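Local coordinates for protein epoxyqueuosine reductase (Streptococcus thermophilus, PDB 5D6S) that belongs to the epoxyqueuosine reductase (QueG) family of iron-sulfur proteins and holds cobalamin and two iron-sulfur clusters in one chain, at residues 108-119 and 286-295. Residues are numbered along the deposited sequence; the frame is centred on the assembly and turned at random.
Sequences QPQKTEFKRGKI and PDLAMPELLP. Unlike the reference sequence in segment 286-295: Asp287 (reference Glu).
Arg116 and Glu292 pair as a single antiparallel bridge where the loop 108-119 runs against 286-295. Two backbone hydrogen bonds bracket it: Leu293 N gives to Lys115 O (3.1 Å, 174° at the hydrogen) and Gly117 N gives to Pro291 O (3.0 Å). The first joins the loop to the opening turn of the helix that Glu292 precedes as N-cap residue.

The Arg116 side chain, bent at chi3 (123°), turns its guanidinium along 286-295. In the plane of that group NE reaches Met290 O at 2.8 Å, and NH1 forms a salt bridge with Asp287 OD1. Glu292 runs alongside in the same direction, its CG 3.6 Å from Arg116 CZ and over one guanidinium face, while Pro109 CB lies over the opposite face; the group is thus held both at its edge and from its two sides. Thr112 OG1 donates to Glu292 OE1 (3.0 Å) from above the carboxylate plane. Beyond it, the Phe114 ring receives Pro295 CG over one face in a CH-pi contact, 3.9 Å from the centroid, and has Glu292 OE1 at its edge. Pro109 also packs on Pro286 and Met290.

The loop 108-119, between strand 93-100 and helix 128-144, is thereby clasped to the chain leading into the C-terminal helices: Leu293 and Leu294 rest on helix 318-331, and Pro291 touches Phe308 of helix 301-308.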
ATOM      1  N   GLN A 108      -1.576   0.361  21.816  1.00 93.68           N
ATOM      2  CA  GLN A 108      -2.579   1.341  21.354  1.00 91.87           C
ATOM      3  C   GLN A 108      -2.182   2.791  21.698  1.00 97.20           C
ATOM      4  O   GLN A 108      -1.494   3.033  22.696  1.00101.34           O
ATOM      5  CB  GLN A 108      -3.946   1.047  21.955  1.00 88.87           C
ATOM      6  CG  GLN A 108      -4.586  -0.201  21.398  1.00 94.61           C
ATOM      7  CD  GLN A 108      -4.884  -0.069  19.931  1.00101.24           C
ATOM      8  OE1 GLN A 108      -4.366  -0.828  19.109  1.00115.33           O
ATOM      9  NE2 GLN A 108      -5.716   0.901  19.582  1.00112.26           N
ATOM     10  N   PRO A 109      -2.596   3.761  20.861  1.00 97.69           N
ATOM     11  CA  PRO A 109      -2.303   5.154  21.172  1.00 94.54           C
ATOM     12  C   PRO A 109      -3.306   5.689  22.192  1.00 93.40           C
ATOM     13  O   PRO A 109      -4.403   5.132  22.349  1.00 82.57           O
ATOM     14  CB  PRO A 109      -2.476   5.852  19.829  1.00 95.38           C
ATOM     15  CG  PRO A 109      -3.528   5.055  19.143  1.00 95.54           C
ATOM     16  CD  PRO A 109      -3.431   3.639  19.652  1.00 99.37           C
ATOM     17  N   GLN A 110      -2.939   6.765  22.875  1.00 89.57           N
ATOM     18  CA  GLN A 110      -3.767   7.244  23.962  1.00 91.47           C
ATOM     19  C   GLN A 110      -4.895   8.136  23.462  1.00 82.60           C
ATOM     20  O   GLN A 110      -4.639   9.132  22.807  1.00 82.85           O
ATOM     21  CB  GLN A 110      -2.922   7.968  25.017  1.00100.03           C
ATOM     22  CG  GLN A 110      -3.285   7.523  26.426  1.00109.73           C
ATOM     23  CD  GLN A 110      -2.724   8.439  27.483  1.00117.48           C
ATOM     24  OE1 GLN A 110      -1.615   8.956  27.339  1.00133.10           O
ATOM     25  NE2 GLN A 110      -3.478   8.638  28.562  1.00119.58           N
ATOM     26  N   LYS A 111      -6.135   7.782  23.800  1.00 82.08           N
ATOM     27  CA  LYS A 111      -7.318   8.625  23.544  1.00 83.18           C
ATOM     28  C   LYS A 111      -7.081  10.137  23.823  1.00 77.82           C
ATOM     29  O   LYS A 111      -6.499  10.503  24.832  1.00 68.88           O
ATOM     30  CB  LYS A 111      -8.495   8.078  24.359  1.00 84.89           C
ATOM     31  CG  LYS A 111      -9.569   9.083  24.752  1.00 96.99           C
ATOM     32  CD  LYS A 111     -10.863   8.928  23.973  1.00105.59           C
ATOM     33  CE  LYS A 111     -11.968   9.727  24.653  1.00118.15           C
ATOM     34  NZ  LYS A 111     -13.286   9.573  23.981  1.00120.07           N
ATOM     35  N   THR A 112      -7.512  10.997  22.900  1.00 76.50           N
ATOM     36  CA  THR A 112      -7.414  12.455  23.069  1.00 70.16           C
ATOM     37  C   THR A 112      -8.730  13.083  22.689  1.00 68.90           C
ATOM     38  O   THR A 112      -9.666  12.362  22.317  1.00 67.08           O
ATOM     39  CB  THR A 112      -6.318  13.053  22.169  1.00 72.71           C
ATOM     40  OG1 THR A 112      -5.190  12.188  22.194  1.00 62.45           O
ATOM     41  CG2 THR A 112      -5.857  14.441  22.672  1.00 83.15           C
ATOM     42  N   GLU A 113      -8.803  14.417  22.784  1.00 66.58           N
ATOM     43  CA  GLU A 113      -9.881  15.226  22.139  1.00 78.12           C
ATOM     44  C   GLU A 113     -10.159  14.835  20.674  1.00 67.04           C
ATOM     45  O   GLU A 113     -11.317  14.784  20.232  1.00 66.44           O
ATOM     46  CB  GLU A 113      -9.544  16.725  22.073  1.00 79.80           C
ATOM     47  CG  GLU A 113      -8.784  17.359  23.219  1.00 85.87           C
ATOM     48  CD  GLU A 113      -8.222  18.714  22.803  1.00 92.17           C
ATOM     49  OE1 GLU A 113      -7.025  18.975  23.052  1.00 79.70           O
ATOM     50  OE2 GLU A 113      -8.970  19.495  22.174  1.00 96.63           O
ATOM     51  N   PHE A 114      -9.062  14.571  19.961  1.00 59.83           N
ATOM     52  CA  PHE A 114      -9.042  14.399  18.520  1.00 51.46           C
ATOM     53  C   PHE A 114      -9.236  12.976  18.054  1.00 57.17           C
ATOM     54  O   PHE A 114      -8.466  12.078  18.432  1.00 63.15           O
ATOM     55  CB  PHE A 114      -7.707  14.864  18.004  1.00 50.48           C
ATOM     56  CG  PHE A 114      -7.439  16.304  18.283  1.00 56.44           C
ATOM     57  CD1 PHE A 114      -8.356  17.287  17.873  1.00 56.90           C
ATOM     58  CD2 PHE A 114      -6.278  16.693  18.944  1.00 55.61           C
ATOM     59  CE1 PHE A 114      -8.116  18.620  18.127  1.00 54.81           C
ATOM     60  CE2 PHE A 114      -6.032  18.030  19.195  1.00 52.33           C
ATOM     61  CZ  PHE A 114      -6.949  18.991  18.789  1.00 55.92           C
ATOM     62  N   LYS A 115     -10.240  12.760  17.204  1.00 54.58           N
ATOM     63  CA  LYS A 115     -10.481  11.415  16.681  1.00 54.16           C
ATOM     64  C   LYS A 115      -9.340  11.037  15.718  1.00 50.14           C
ATOM     65  O   LYS A 115      -8.695  11.893  15.114  1.00 51.95           O
ATOM     66  CB  LYS A 115     -11.862  11.282  16.031  1.00 59.26           C
ATOM     67  CG  LYS A 115     -12.932  12.152  16.665  1.00 74.74           C
ATOM     68  CD  LYS A 115     -14.347  11.606  16.511  1.00 83.40           C
ATOM     69  CE  LYS A 115     -15.360  12.725  16.731  1.00 91.75           C
ATOM     70  NZ  LYS A 115     -16.579  12.262  17.438  1.00109.61           N
ATOM     71  N   ARG A 116      -9.129   9.740  15.576  1.00 52.79           N
ATOM     72  CA  ARG A 116      -7.972   9.201  14.868  1.00 55.35           C
ATOM     73  C   ARG A 116      -8.401   8.388  13.633  1.00 55.63           C
ATOM     74  O   ARG A 116      -9.461   7.767  13.619  1.00 55.00           O
ATOM     75  CB  ARG A 116      -7.163   8.291  15.792  1.00 50.76           C
ATOM     76  CG  ARG A 116      -6.522   8.981  16.976  1.00 57.50           C
ATOM     77  CD  ARG A 116      -5.790   8.008  17.904  1.00 56.33           C
ATOM     78  NE  ARG A 116      -4.394   8.424  18.030  1.00 58.70           N
ATOM     79  CZ  ARG A 116      -3.894   9.140  19.023  1.00 62.83           C
ATOM     80  NH1 ARG A 116      -2.616   9.500  18.999  1.00 62.95           N
ATOM     81  NH2 ARG A 116      -4.647   9.482  20.059  1.00 71.47           N
ATOM     82  N   GLY A 117      -7.570   8.419  12.600  1.00 53.58           N
ATOM     83  CA  GLY A 117      -7.740   7.538  11.459  1.00 53.06           C
ATOM     84  C   GLY A 117      -6.750   6.401  11.566  1.00 58.43           C
ATOM     85  O   GLY A 117      -5.861   6.419  12.418  1.00 65.00           O
ATOM     86  N   LYS A 118      -6.929   5.391  10.729  1.00 61.35           N
ATOM     87  CA  LYS A 118      -5.995   4.271  10.637  1.00 65.76           C
ATOM     88  C   LYS A 118      -5.208   4.383   9.342  1.00 61.99           C
ATOM     89  O   LYS A 118      -5.633   4.992   8.381  1.00 77.63           O
ATOM     90  CB  LYS A 118      -6.714   2.918  10.644  1.00 70.32           C
ATOM     91  CG  LYS A 118      -7.671   2.640  11.798  1.00 81.84           C
ATOM     92  CD  LYS A 118      -8.577   1.446  11.461  1.00 91.85           C
ATOM     93  CE  LYS A 118      -9.762   1.304  12.406  1.00 99.06           C
ATOM     94  NZ  LYS A 118      -9.336   1.052  13.810  1.00 99.06           N
ATOM     95  N   ILE A 119      -4.082   3.713   9.307  1.00 61.39           N
ATOM     96  CA  ILE A 119      -3.181   3.768   8.182  1.00 64.14           C
ATOM     97  C   ILE A 119      -2.459   2.409   8.127  1.00 59.91           C
ATOM     98  O   ILE A 119      -1.898   1.977   9.108  1.00 47.58           O
ATOM     99  CB  ILE A 119      -2.208   4.952   8.315  1.00 66.94           C
ATOM    100  CG1 ILE A 119      -1.010   4.641   7.373  1.00 61.61           C
ATOM    101  CG2 ILE A 119      -1.920   5.162   9.801  1.00 77.44           C
ATOM    102  CD1 ILE A 119       0.399   4.472   7.909  1.00 67.32           C
ATOM    103  N   PRO A 286       2.819   4.678  17.636  1.00 69.18           N
ATOM    104  CA  PRO A 286       1.387   4.497  17.352  1.00 68.99           C
ATOM    105  C   PRO A 286       0.672   5.768  16.828  1.00 58.36           C
ATOM    106  O   PRO A 286      -0.390   5.654  16.232  1.00 54.80           O
ATOM    107  CB  PRO A 286       0.815   4.039  18.716  1.00 70.28           C
ATOM    108  CG  PRO A 286       1.760   4.596  19.735  1.00 62.40           C
ATOM    109  CD  PRO A 286       3.119   4.590  19.078  1.00 64.26           C
ATOM    110  N   ASP A 287       1.243   6.943  17.071  1.00 56.40           N
ATOM    111  CA  ASP A 287       0.670   8.222  16.588  1.00 62.08           C
ATOM    112  C   ASP A 287       0.877   8.452  15.101  1.00 60.28           C
ATOM    113  O   ASP A 287       0.197   9.276  14.490  1.00 74.46           O
ATOM    114  CB  ASP A 287       1.260   9.413  17.354  1.00 62.51           C
ATOM    115  CG  ASP A 287       0.627   9.612  18.719  1.00 68.27           C
ATOM    116  OD1 ASP A 287      -0.242   8.808  19.106  1.00 71.22           O
ATOM    117  OD2 ASP A 287       1.001  10.581  19.415  1.00 69.53           O
ATOM    118  N   LEU A 288       1.862   7.769  14.535  1.00 62.71           N
ATOM    119  CA  LEU A 288       2.068   7.724  13.087  1.00 57.68           C
ATOM    120  C   LEU A 288       1.280   6.613  12.456  1.00 60.45           C
ATOM    121  O   LEU A 288       1.072   6.623  11.257  1.00 73.92           O
ATOM    122  CB  LEU A 288       3.524   7.478  12.750  1.00 58.03           C
ATOM    123  CG  LEU A 288       4.486   8.516  13.305  1.00 60.29           C
ATOM    124  CD1 LEU A 288       5.829   8.390  12.605  1.00 54.73           C
ATOM    125  CD2 LEU A 288       3.961   9.937  13.183  1.00 60.62           C
ATOM    126  N   ALA A 289       0.861   5.639  13.249  1.00 57.38           N
ATOM    127  CA  ALA A 289       0.092   4.527  12.727  1.00 60.80           C
ATOM    128  C   ALA A 289      -1.395   4.750  12.883  1.00 63.80           C
ATOM    129  O   ALA A 289      -2.200   4.069  12.253  1.00 66.96           O
ATOM    130  CB  ALA A 289       0.497   3.235  13.426  1.00 61.76           C
ATOM    131  N   MET A 290      -1.773   5.670  13.757  1.00 72.39           N
ATOM    132  CA  MET A 290      -3.187   5.993  13.979  1.00 70.10           C
ATOM    133  C   MET A 290      -3.253   7.478  14.276  1.00 60.57           C
ATOM    134  O   MET A 290      -3.470   7.874  15.410  1.00 59.37           O
ATOM    135  CB  MET A 290      -3.762   5.142  15.111  1.00 70.50           C
ATOM    136  CG  MET A 290      -3.916   3.688  14.700  1.00 77.23           C
ATOM    137  SD  MET A 290      -5.001   2.724  15.747  1.00 99.14           S
ATOM    138  CE  MET A 290      -5.087   1.194  14.807  1.00 97.20           C
ATOM    139  N   PRO A 291      -3.030   8.298  13.237  1.00 59.47           N
ATOM    140  CA  PRO A 291      -2.835   9.715  13.439  1.00 54.54           C
ATOM    141  C   PRO A 291      -4.096  10.465  13.742  1.00 51.25           C
ATOM    142  O   PRO A 291      -5.176  10.126  13.265  1.00 62.06           O
ATOM    143  CB  PRO A 291      -2.231  10.176  12.116  1.00 54.12           C
ATOM    144  CG  PRO A 291      -2.763   9.232  11.116  1.00 52.15           C
ATOM    145  CD  PRO A 291      -2.952   7.930  11.809  1.00 56.40           C
ATOM    146  N   GLU A 292      -3.940  11.463  14.589  1.00 62.73           N
ATOM    147  CA  GLU A 292      -5.034  12.332  14.980  1.00 63.78           C
ATOM    148  C   GLU A 292      -5.295  13.215  13.766  1.00 53.46           C
ATOM    149  O   GLU A 292      -4.377  13.840  13.231  1.00 56.05           O
ATOM    150  CB  GLU A 292      -4.642  13.162  16.219  1.00 68.45           C
ATOM    151  CG  GLU A 292      -4.354  12.335  17.488  1.00 68.65           C
ATOM    152  CD  GLU A 292      -3.786  13.175  18.627  1.00 71.97           C
ATOM    153  OE1 GLU A 292      -4.525  13.497  19.594  1.00 77.59           O
ATOM    154  OE2 GLU A 292      -2.610  13.564  18.531  1.00 77.86           O
ATOM    155  N   LEU A 293      -6.540  13.241  13.319  1.00 49.93           N
ATOM    156  CA  LEU A 293      -6.875  13.791  12.011  1.00 46.10           C
ATOM    157  C   LEU A 293      -6.764  15.315  11.925  1.00 47.41           C
ATOM    158  O   LEU A 293      -6.102  15.821  11.027  1.00 47.23           O
ATOM    159  CB  LEU A 293      -8.270  13.339  11.595  1.00 51.19           C
ATOM    160  CG  LEU A 293      -8.338  11.793  11.482  1.00 51.72           C
ATOM    161  CD1 LEU A 293      -9.778  11.308  11.521  1.00 51.46           C
ATOM    162  CD2 LEU A 293      -7.632  11.317  10.228  1.00 50.60           C
ATOM    163  N   LEU A 294      -7.380  16.054  12.845  1.00 42.55           N
ATOM    164  CA  LEU A 294      -7.370  17.504  12.739  1.00 39.05           C
ATOM    165  C   LEU A 294      -5.955  18.059  12.909  1.00 44.34           C
ATOM    166  O   LEU A 294      -5.578  19.025  12.208  1.00 43.55           O
ATOM    167  CB  LEU A 294      -8.351  18.145  13.719  1.00 40.91           C
ATOM    168  CG  LEU A 294      -9.819  17.934  13.348  1.00 42.80           C
ATOM    169  CD1 LEU A 294     -10.708  18.151  14.563  1.00 44.91           C
ATOM    170  CD2 LEU A 294     -10.214  18.854  12.193  1.00 42.82           C
ATOM    171  N   PRO A 295      -5.154  17.456  13.813  1.00 44.89           N
ATOM    172  CA  PRO A 295      -3.755  17.912  13.888  1.00 49.39           C
ATOM    173  C   PRO A 295      -3.004  17.549  12.621  1.00 53.19           C
ATOM    174  O   PRO A 295      -2.168  18.335  12.148  1.00 51.15           O
ATOM    175  CB  PRO A 295      -3.182  17.159  15.095  1.00 46.05           C
ATOM    176  CG  PRO A 295      -4.363  16.839  15.953  1.00 51.13           C
ATOM    177  CD  PRO A 295      -5.532  16.655  14.990  1.00 49.11           C
TER